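Long-range contact in hemolysin-related protein (Vibrio cholerae O1 biovar El Tor str. N16961, PDB 5V6K), which probably binds carbohydrate through its C-terminal beta-prism lectin domain, the part in this chain, seen here with mannose bound: residues A[73-78]-A[128-133]. Numbering follows the deposited sequence.
Sequences GLYNWG and GWLVEG. With MAN (alpha-D-mannopyranose), chain B.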
loop_
_atom_site.group_PDB
_atom_site.type_symbol
_atom_site.label_atom_id
_atom_site.label_comp_id
_atom_site.label_asym_id
_atom_site.label_seq_id
_atom_site.Cartn_x
_atom_site.Cartn_y
_atom_site.Cartn_z
ATOM N N GLY A 73 -4.317 -3.988 -11.013
ATOM C CA GLY A 73 -4.529 -4.528 -12.343
ATOM C C GLY A 73 -3.652 -5.735 -12.594
ATOM O O GLY A 73 -2.976 -6.235 -11.694
ATOM N N LEU A 74 -3.675 -6.192 -13.844
ATOM C CA LEU A 74 -2.864 -7.331 -14.275
ATOM C C LEU A 74 -1.444 -6.845 -14.536
ATOM O O LEU A 74 -1.161 -6.230 -15.567
ATOM C CB LEU A 74 -3.470 -7.981 -15.514
ATOM C CG LEU A 74 -2.734 -9.201 -16.076
ATOM C CD1 LEU A 74 -2.631 -10.312 -15.028
ATOM C CD2 LEU A 74 -3.435 -9.703 -17.342
ATOM N N TYR A 75 -0.548 -7.124 -13.592
ATOM C CA TYR A 75 0.850 -6.726 -13.714
ATOM C C TYR A 75 1.518 -7.449 -14.879
ATOM O O TYR A 75 1.290 -8.640 -15.109
ATOM C CB TYR A 75 1.574 -7.023 -12.402
ATOM C CG TYR A 75 3.007 -6.546 -12.311
ATOM C CD1 TYR A 75 3.353 -5.233 -12.605
ATOM C CD2 TYR A 75 4.009 -7.403 -11.882
ATOM C CE1 TYR A 75 4.666 -4.796 -12.499
ATOM C CE2 TYR A 75 5.317 -6.977 -11.769
ATOM C CZ TYR A 75 5.644 -5.676 -12.079
ATOM O OH TYR A 75 6.954 -5.267 -11.961
ATOM N N ASN A 76 2.356 -6.713 -15.618
ATOM C CA ASN A 76 2.915 -7.235 -16.864
ATOM C C ASN A 76 3.791 -8.457 -16.641
ATOM O O ASN A 76 3.941 -9.277 -17.554
ATOM C CB ASN A 76 3.740 -6.165 -17.577
ATOM C CG ASN A 76 2.893 -5.148 -18.296
ATOM O OD1 ASN A 76 1.694 -5.330 -18.506
ATOM N ND2 ASN A 76 3.523 -4.061 -18.684
ATOM N N TRP A 77 4.413 -8.582 -15.469
ATOM C CA TRP A 77 5.229 -9.748 -15.169
ATOM C C TRP A 77 4.458 -10.798 -14.374
ATOM O O TRP A 77 5.050 -11.786 -13.928
ATOM C CB TRP A 77 6.514 -9.325 -14.446
ATOM C CG TRP A 77 7.521 -8.713 -15.392
ATOM C CD1 TRP A 77 8.465 -9.378 -16.124
ATOM C CD2 TRP A 77 7.665 -7.325 -15.726
ATOM N NE1 TRP A 77 9.189 -8.492 -16.882
ATOM C CE2 TRP A 77 8.720 -7.226 -16.656
ATOM C CE3 TRP A 77 7.009 -6.157 -15.325
ATOM C CZ2 TRP A 77 9.132 -6.006 -17.191
ATOM C CZ3 TRP A 77 7.422 -4.948 -15.859
ATOM C CH2 TRP A 77 8.474 -4.883 -16.780
ATOM N N GLY A 78 3.143 -10.615 -14.215
ATOM C CA GLY A 78 2.268 -11.672 -13.745
ATOM C C GLY A 78 1.318 -11.315 -12.618
ATOM O O GLY A 78 1.719 -10.696 -11.631
ATOM N N GLY A 128 3.624 -13.422 -1.190
ATOM C CA GLY A 128 5.062 -13.572 -1.088
ATOM C C GLY A 128 5.869 -12.925 -2.191
ATOM O O GLY A 128 7.100 -13.065 -2.193
ATOM N N TRP A 129 5.226 -12.222 -3.122
ATOM C CA TRP A 129 5.927 -11.506 -4.182
ATOM C C TRP A 129 5.587 -10.021 -4.173
ATOM O O TRP A 129 6.489 -9.191 -4.034
ATOM C CB TRP A 129 5.587 -12.115 -5.546
ATOM C CG TRP A 129 6.242 -11.415 -6.691
ATOM C CD1 TRP A 129 7.419 -10.716 -6.671
ATOM C CD2 TRP A 129 5.750 -11.332 -8.030
ATOM N NE1 TRP A 129 7.687 -10.210 -7.917
ATOM C CE2 TRP A 129 6.680 -10.576 -8.770
ATOM C CE3 TRP A 129 4.618 -11.830 -8.678
ATOM C CZ2 TRP A 129 6.509 -10.306 -10.124
ATOM C CZ3 TRP A 129 4.449 -11.558 -10.021
ATOM C CH2 TRP A 129 5.389 -10.803 -10.730
ATOM N N LEU A 130 4.313 -9.671 -4.321
ATOM C CA LEU A 130 3.848 -8.293 -4.320
ATOM C C LEU A 130 2.674 -8.167 -3.357
ATOM O O LEU A 130 2.197 -9.154 -2.789
ATOM C CB LEU A 130 3.437 -7.850 -5.730
ATOM C CG LEU A 130 4.536 -7.882 -6.788
ATOM C CD1 LEU A 130 3.935 -7.703 -8.170
ATOM C CD2 LEU A 130 5.578 -6.810 -6.513
ATOM N N VAL A 131 2.201 -6.939 -3.183
ATOM C CA VAL A 131 1.033 -6.667 -2.355
ATOM C C VAL A 131 -0.205 -6.769 -3.237
ATOM O O VAL A 131 -0.330 -6.045 -4.232
ATOM C CB VAL A 131 1.134 -5.286 -1.688
ATOM C CG1 VAL A 131 -0.147 -4.946 -0.937
ATOM C CG2 VAL A 131 2.333 -5.236 -0.739
ATOM N N GLU A 132 -1.116 -7.677 -2.881
ATOM C CA GLU A 132 -2.391 -7.801 -3.576
ATOM C C GLU A 132 -3.477 -6.926 -2.974
ATOM O O GLU A 132 -4.417 -6.549 -3.684
ATOM C CB GLU A 132 -2.861 -9.258 -3.570
ATOM C CG GLU A 132 -2.129 -10.146 -4.560
ATOM C CD GLU A 132 -0.754 -10.554 -4.071
ATOM O OE1 GLU A 132 -0.659 -11.139 -2.972
ATOM O OE2 GLU A 132 0.234 -10.287 -4.783
ATOM N N GLY A 133 -3.380 -6.594 -1.688
ATOM C CA GLY A 133 -4.375 -5.742 -1.065
ATOM C C GLY A 133 -3.895 -5.149 0.238
ATOM O O GLY A 133 -2.891 -5.582 0.814
HETATM C C1 MAN B . 10.755 -3.406 -10.820
HETATM C C2 MAN B . 11.928 -3.502 -9.829
HETATM C C3 MAN B . 11.670 -4.586 -8.781
HETATM C C4 MAN B . 10.251 -4.475 -8.188
HETATM C C5 MAN B . 9.208 -4.443 -9.311
HETATM C C6 MAN B . 7.794 -4.260 -8.787
HETATM O O1 MAN B . 10.868 -4.517 -11.688
HETATM O O2 MAN B . 12.075 -2.277 -9.082
HETATM O O3 MAN B . 12.646 -4.534 -7.736
HETATM O O4 MAN B . 9.983 -5.585 -7.350
HETATM O O5 MAN B . 9.500 -3.343 -10.185
HETATM O O6 MAN B . 7.717 -2.993 -8.123
#
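Tyr75 meets Trp129 and Leu130 through CD2 and CE2 of its ring, and this is the buried, well-packed part of the contact. Tyr75 CD2 lies 3.7 Å from Leu130 CD1. The same Tyr75 CD2 is 3.8 Å from Trp129 CH2, which sits at the edge of the tyrosine ring, near its plane. The two aromatic planes are inclined at 58°, with the centroid of the Trp129 six-membered ring 5.8 Å from that of Tyr75. With CG anti to the backbone N (chi1 179°), the Trp129 indole reaches across to the opposing segment. Leu130 CG lies over one face of the indole, toward its rim.

The far rim of the indole packs equally closely against the turn after Tyr75. Trp129 CZ3 is 3.3 Å from Gly78 O, and Trp129 CH2 is 3.4 Å from Trp77 O, which lies at the indole edge. A type I beta turn, closed by the bond from Gly78 N to Tyr75 O (2.9 Å), presents these carbonyls. Gly78 O also accepts a hydrogen bond from His81 NE2.

The Trp77 side chain is the loose, exposed side. Only its CB comes near, 4.2 Å from Trp129 CH2, and its indole leads away. No hydrogen bond joins the two segments.

Mannose lies beside the buried part. Its C6 is 3.4 Å from Tyr75 OH, and Leu130 CD2 also approaches it. Tyr75 and Leu130 thus line the sugar site of this lectin domain, while backbone N-H groups of Phe31, Ala32, Gly53 and Gly54 hydrogen-bond to the mannose.

The contact joins two antiparallel sheets of the beta prism. It brings the end of strand 65-75 and its turn against the loop entering strand 131-137, with His81 of strand 80-89 touching Tyr75, Trp129 and Leu130.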